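Local coordinates for protein ATP:cob(I)alamin adenosyltransferase, putative (Burkholderia thailandensis, PDB 2ZHZ) that probably transfers the adenosyl group of ATP to the cobalt of reduced cobalamin, making adenosylcobalamin and releasing triphosphate, at residues B[40-45]-B[67-72]; B[63-68]-B[153-158]. All coordinates share one frame; numbering follows the deposited sequence.

Contact 1 (B[40-45]-B[67-72]); sequences DELNSQ and HDLFDL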
# COMPACT_ATOMS: atom_id res chain seq x y z
N ASP B 40 3.45 7.83 5.91
CA ASP B 40 4.18 6.80 6.66
C ASP B 40 4.25 5.52 5.81
O ASP B 40 5.30 4.88 5.73
CB ASP B 40 3.44 6.53 7.98
CG ASP B 40 4.22 5.64 8.94
OD1 ASP B 40 3.59 5.12 9.89
OD2 ASP B 40 5.44 5.45 8.76
N GLU B 41 3.14 5.17 5.17
CA GLU B 41 3.10 3.97 4.34
C GLU B 41 4.07 4.13 3.16
O GLU B 41 4.77 3.19 2.79
CB GLU B 41 1.68 3.72 3.82
CG GLU B 41 1.50 2.32 3.21
CD GLU B 41 0.08 2.05 2.75
OE1 GLU B 41 -0.86 2.67 3.29
OE2 GLU B 41 -0.11 1.21 1.85
N LEU B 42 4.10 5.32 2.59
CA LEU B 42 5.02 5.60 1.48
C LEU B 42 6.46 5.44 1.97
O LEU B 42 7.28 4.81 1.31
CB LEU B 42 4.83 7.02 0.96
CG LEU B 42 5.95 7.53 0.04
CD1 LEU B 42 6.04 6.67 -1.22
CD2 LEU B 42 5.67 8.99 -0.34
N ASN B 43 6.76 6.03 3.12
CA ASN B 43 8.11 5.95 3.65
C ASN B 43 8.52 4.50 3.89
O ASN B 43 9.67 4.12 3.68
CB ASN B 43 8.23 6.76 4.95
CG ASN B 43 9.64 7.24 5.21
OD1 ASN B 43 10.50 7.20 4.32
ND2 ASN B 43 9.89 7.71 6.42
N SER B 44 7.55 3.68 4.30
CA SER B 44 7.82 2.27 4.55
C SER B 44 8.10 1.50 3.26
O SER B 44 8.98 0.63 3.24
CB SER B 44 6.65 1.63 5.30
OG SER B 44 6.54 2.20 6.60
N GLN B 45 7.37 1.82 2.19
CA GLN B 45 7.61 1.15 0.92
C GLN B 45 9.01 1.52 0.41
O GLN B 45 9.70 0.69 -0.19
CB GLN B 45 6.55 1.54 -0.11
CG GLN B 45 5.21 0.82 0.06
CD GLN B 45 5.30 -0.68 -0.23
OE1 GLN B 45 6.32 -1.17 -0.70
NE2 GLN B 45 4.21 -1.40 0.03
N HIS B 67 14.10 10.84 5.26
CA HIS B 67 14.23 11.88 6.28
C HIS B 67 13.25 13.00 5.96
O HIS B 67 12.60 13.53 6.86
CB HIS B 67 15.67 12.41 6.30
CG HIS B 67 16.67 11.40 6.75
ND1 HIS B 67 16.81 11.03 8.08
CD2 HIS B 67 17.57 10.66 6.06
CE1 HIS B 67 17.75 10.11 8.17
NE2 HIS B 67 18.23 9.87 6.97
N ASP B 68 13.14 13.35 4.68
CA ASP B 68 12.21 14.39 4.25
C ASP B 68 10.78 13.99 4.60
O ASP B 68 9.99 14.81 5.08
CB ASP B 68 12.25 14.59 2.73
CG ASP B 68 13.55 15.20 2.23
OD1 ASP B 68 14.38 15.65 3.05
OD2 ASP B 68 13.72 15.24 0.99
N LEU B 69 10.45 12.73 4.32
CA LEU B 69 9.12 12.22 4.59
C LEU B 69 8.81 12.18 6.08
O LEU B 69 7.67 12.36 6.49
CB LEU B 69 8.96 10.83 3.96
CG LEU B 69 8.96 10.84 2.43
CD1 LEU B 69 8.76 9.43 1.90
CD2 LEU B 69 7.84 11.76 1.92
N PHE B 70 9.84 11.94 6.88
CA PHE B 70 9.65 11.93 8.32
C PHE B 70 9.27 13.35 8.75
O PHE B 70 8.37 13.54 9.58
CB PHE B 70 10.93 11.51 9.04
CG PHE B 70 10.78 11.44 10.53
CD1 PHE B 70 10.16 10.34 11.13
CD2 PHE B 70 11.20 12.49 11.34
CE1 PHE B 70 9.97 10.29 12.51
CE2 PHE B 70 11.02 12.45 12.72
CZ PHE B 70 10.40 11.35 13.30
N ASP B 71 9.94 14.34 8.19
CA ASP B 71 9.65 15.73 8.52
C ASP B 71 8.30 16.19 7.97
O ASP B 71 7.59 16.96 8.62
CB ASP B 71 10.75 16.66 8.00
CG ASP B 71 12.06 16.49 8.75
OD1 ASP B 71 12.04 15.91 9.86
OD2 ASP B 71 13.10 16.96 8.24
N LEU B 72 7.95 15.70 6.79
CA LEU B 72 6.68 16.07 6.17
C LEU B 72 5.56 15.55 7.07
O LEU B 72 4.58 16.25 7.33
CB LEU B 72 6.58 15.46 4.77
CG LEU B 72 5.50 16.02 3.84
CD1 LEU B 72 5.84 15.70 2.39
CD2 LEU B 72 4.15 15.44 4.20
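Leu42, Asn43 and Leu69 form a buried helix-helix contact inside the helical bundle of a PduO-type adenosyltransferase, between helix 31-50 and helix 56-77. Segments 40-45 and 67-72 run nearly antiparallel, at 168°, their axes 9.7 Å apart at closest approach. Asn43 and Leu69 stand level with each other, their CA atoms separated by 6.4 Å.

Leu69 carries the contact. Its CG lies anti to the carbonyl carbon (chi1 -68°), which sends the branched end toward helix 31-50. There CD1 meets CD2 of Leu42 at 3.8 Å, the two leucines crossing at about a right angle. Leucine suits this place because the two methyls of each side chain fill a buried, apolar junction of helices.

Asn43 slides past Leu69 in the opposite direction and lays its amide alongside CB and CD1. A polar residue is tolerated in this interior because its OD1 and ND2 are both hydrogen-bonded to residues adjoining the two segments. Asp40 and Glu41 form salt bridges to Arg125 and Arg130 of the second subunit, placing this part of helix 31-50 at the trimer interface. The amide oxygen OD1 of Asn43 comes to 3.7 Å from the Leu69 methyl CD1.

Contact 2 (B[63-68]-B[153-158]); sequences SAIQHD and NRLSDL. With ATP (adenosine-5'-triphosphate), chain H.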
# COMPACT_ATOMS: atom_id res chain seq x y z
N SER B 63 17.51 7.50 0.68
CA SER B 63 17.71 7.56 2.13
C SER B 63 17.39 8.96 2.63
O SER B 63 16.76 9.13 3.67
CB SER B 63 19.15 7.18 2.49
OG SER B 63 19.42 5.83 2.16
N ALA B 64 17.83 9.96 1.88
CA ALA B 64 17.58 11.35 2.24
C ALA B 64 16.09 11.64 2.19
O ALA B 64 15.56 12.41 3.00
CB ALA B 64 18.32 12.28 1.29
N ILE B 65 15.41 11.03 1.22
CA ILE B 65 13.98 11.23 1.06
C ILE B 65 13.21 10.70 2.26
O ILE B 65 12.20 11.29 2.66
CB ILE B 65 13.49 10.57 -0.25
CG1 ILE B 65 14.00 11.38 -1.44
CG2 ILE B 65 11.96 10.48 -0.27
CD1 ILE B 65 13.85 10.71 -2.80
N GLN B 66 13.68 9.61 2.86
CA GLN B 66 13.00 9.06 4.04
C GLN B 66 13.01 10.09 5.16
O GLN B 66 12.04 10.21 5.92
CB GLN B 66 13.69 7.78 4.53
CG GLN B 66 13.46 6.56 3.65
CD GLN B 66 13.65 5.27 4.41
OE1 GLN B 66 14.75 4.95 4.87
NE2 GLN B 66 12.56 4.51 4.56
N HIS B 67 14.10 10.84 5.26
CA HIS B 67 14.23 11.88 6.28
C HIS B 67 13.25 13.00 5.96
O HIS B 67 12.60 13.53 6.86
CB HIS B 67 15.67 12.41 6.30
CG HIS B 67 16.67 11.40 6.75
ND1 HIS B 67 16.81 11.03 8.08
CD2 HIS B 67 17.57 10.66 6.06
CE1 HIS B 67 17.75 10.11 8.17
NE2 HIS B 67 18.23 9.87 6.97
N ASP B 68 13.14 13.35 4.68
CA ASP B 68 12.21 14.39 4.25
C ASP B 68 10.78 13.99 4.60
O ASP B 68 9.99 14.81 5.08
CB ASP B 68 12.25 14.59 2.73
CG ASP B 68 13.55 15.20 2.23
OD1 ASP B 68 14.38 15.65 3.05
OD2 ASP B 68 13.72 15.24 0.99
N ASN B 153 4.26 15.80 -5.05
CA ASN B 153 3.96 15.92 -6.48
C ASN B 153 5.26 15.60 -7.23
O ASN B 153 5.28 14.82 -8.18
CB ASN B 153 3.51 17.35 -6.81
CG ASN B 153 2.92 17.47 -8.21
OD1 ASN B 153 2.85 18.56 -8.78
ND2 ASN B 153 2.49 16.35 -8.75
N ARG B 154 6.35 16.21 -6.78
CA ARG B 154 7.66 16.00 -7.38
C ARG B 154 8.21 14.61 -7.10
O ARG B 154 8.83 14.00 -7.96
CB ARG B 154 8.64 17.06 -6.88
CG ARG B 154 8.35 18.44 -7.44
CD ARG B 154 9.14 19.54 -6.75
NE ARG B 154 8.88 20.82 -7.40
CZ ARG B 154 7.68 21.38 -7.47
NH1 ARG B 154 6.63 20.80 -6.90
NH2 ARG B 154 7.51 22.51 -8.14
N LEU B 155 7.97 14.10 -5.89
CA LEU B 155 8.48 12.79 -5.53
C LEU B 155 7.95 11.65 -6.41
O LEU B 155 8.71 10.74 -6.75
CB LEU B 155 8.19 12.49 -4.06
CG LEU B 155 8.72 11.14 -3.54
CD1 LEU B 155 10.22 11.03 -3.83
CD2 LEU B 155 8.46 11.02 -2.05
N SER B 156 6.67 11.67 -6.76
CA SER B 156 6.15 10.58 -7.60
C SER B 156 6.83 10.64 -8.96
O SER B 156 7.10 9.61 -9.57
CB SER B 156 4.62 10.66 -7.74
OG SER B 156 4.19 11.80 -8.47
N ASP B 157 7.12 11.85 -9.42
CA ASP B 157 7.80 12.04 -10.70
C ASP B 157 9.20 11.43 -10.58
O ASP B 157 9.62 10.65 -11.43
CB ASP B 157 7.88 13.54 -11.01
CG ASP B 157 8.40 13.84 -12.42
OD1 ASP B 157 8.50 15.04 -12.75
OD2 ASP B 157 8.70 12.90 -13.19
N LEU B 158 9.90 11.77 -9.50
CA LEU B 158 11.25 11.25 -9.28
C LEU B 158 11.27 9.73 -9.11
O LEU B 158 12.21 9.06 -9.54
CB LEU B 158 11.88 11.90 -8.04
CG LEU B 158 13.30 11.42 -7.69
CD1 LEU B 158 14.22 11.64 -8.89
CD2 LEU B 158 13.82 12.19 -6.48
PG ATP H . 2.49 17.70 -12.68
O1G ATP H . 2.26 18.68 -11.56
O2G ATP H . 3.29 18.28 -13.81
O3G ATP H . 3.14 16.45 -12.17
PB ATP H . -0.15 16.57 -12.52
O1B ATP H . 0.25 16.32 -11.09
O2B ATP H . -1.42 17.33 -12.77
O3B ATP H . 1.06 17.30 -13.32
PA ATP H . 0.87 13.98 -13.39
O1A ATP H . 1.47 13.76 -12.04
O2A ATP H . 1.77 14.24 -14.57
O3A ATP H . -0.26 15.17 -13.33
O5' ATP H . -0.04 12.69 -13.70
C5' ATP H . -0.52 12.43 -15.01
C4' ATP H . -1.98 11.99 -14.98
O4' ATP H . -2.29 11.21 -13.79
C3' ATP H . -2.94 13.17 -15.03
O3' ATP H . -3.65 13.17 -16.27
C2' ATP H . -3.85 13.01 -13.81
O2' ATP H . -5.21 12.88 -14.24
C1' ATP H . -3.39 11.78 -13.06
N9 ATP H . -2.91 12.10 -11.67
C8 ATP H . -2.22 13.20 -11.27
N7 ATP H . -1.94 13.17 -9.94
C5 ATP H . -2.46 12.03 -9.46
C6 ATP H . -2.53 11.36 -8.12
N6 ATP H . -1.97 11.93 -7.03
N1 ATP H . -3.17 10.14 -8.04
C2 ATP H . -3.74 9.54 -9.13
N3 ATP H . -3.72 10.11 -10.37
C4 ATP H . -3.10 11.32 -10.60
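Ile65 packs against Leu155 and Leu158 in an entirely apolar contact between helix 56-77 and helix 147-169. The Ile65 CD1 methyl does most of the touching, lying 3.8 Å from CD1 of Leu155 and 4.0 Å from CD2 of Leu158. Its branch methyl CG2 rests against both methyls of Leu155, with CG2 to CD2 at 4.0 Å. Beta-branched isoleucine suits the spot: with CG1 anti to the carbonyl carbon (chi1 -71°) and CD1 extended beyond it (chi2 168°), one side chain offers two methyls to the facing helix. Leu155 and Leu158, three residues apart, fall on the same face of their helix. The CA atoms of Ile65 and Leu155 remain 8.7 Å apart, a gap bridged by side chains. Trp95 of helix 86-101 touches both Ile65 and Leu158, bringing a third helix to this core.

Polar and charged bonds flank this apolar core: Asp68, one turn on from Ile65, also reaches helix 147-169 by accepting a hydrogen bond from Tyr151, and is paired with Arg91. Arg154 pairs with Asp93 and with Asp14 of the third subunit, while Asp157 pairs with Arg11 of that subunit, a residue that binds ATP.

Asn153 belongs to the ATP pocket, its side chain beside the triphosphate, and is a magnesium-site residue; Asp157 also belongs to a magnesium site, although no ion is bound to it in this chain. Helix 147-169 is two-sided: leucines face the bundle core, while another face lines the nucleotide site between subunits, an arrangement characteristic of the trimeric PduO-type adenosyltransferases.

Contacts 1 and 2 share helix 56-77, and their centres lie about 8 Å apart. Leu155 of contact 2 joins the two cores: its CD2 is 3.9 Å from CD2 of Leu42 and 4.1 Å from CD2 of Leu69, making one continuous apolar layer through three helices. A polar link runs beside it, where Gln66 NE2 probably donates a hydrogen bond to Asn43 O at 3.0 Å. The nucleotide site lies beyond this layer, with the Leu155 side chain about 9 Å from a bound magnesium ion and that of Leu42 about 12 Å from one. Asn153 of contact 2 reaches ATP directly, whereas contact 1 has no pocket residue, its Phe70 side chain about 10 Å from a bound ATP.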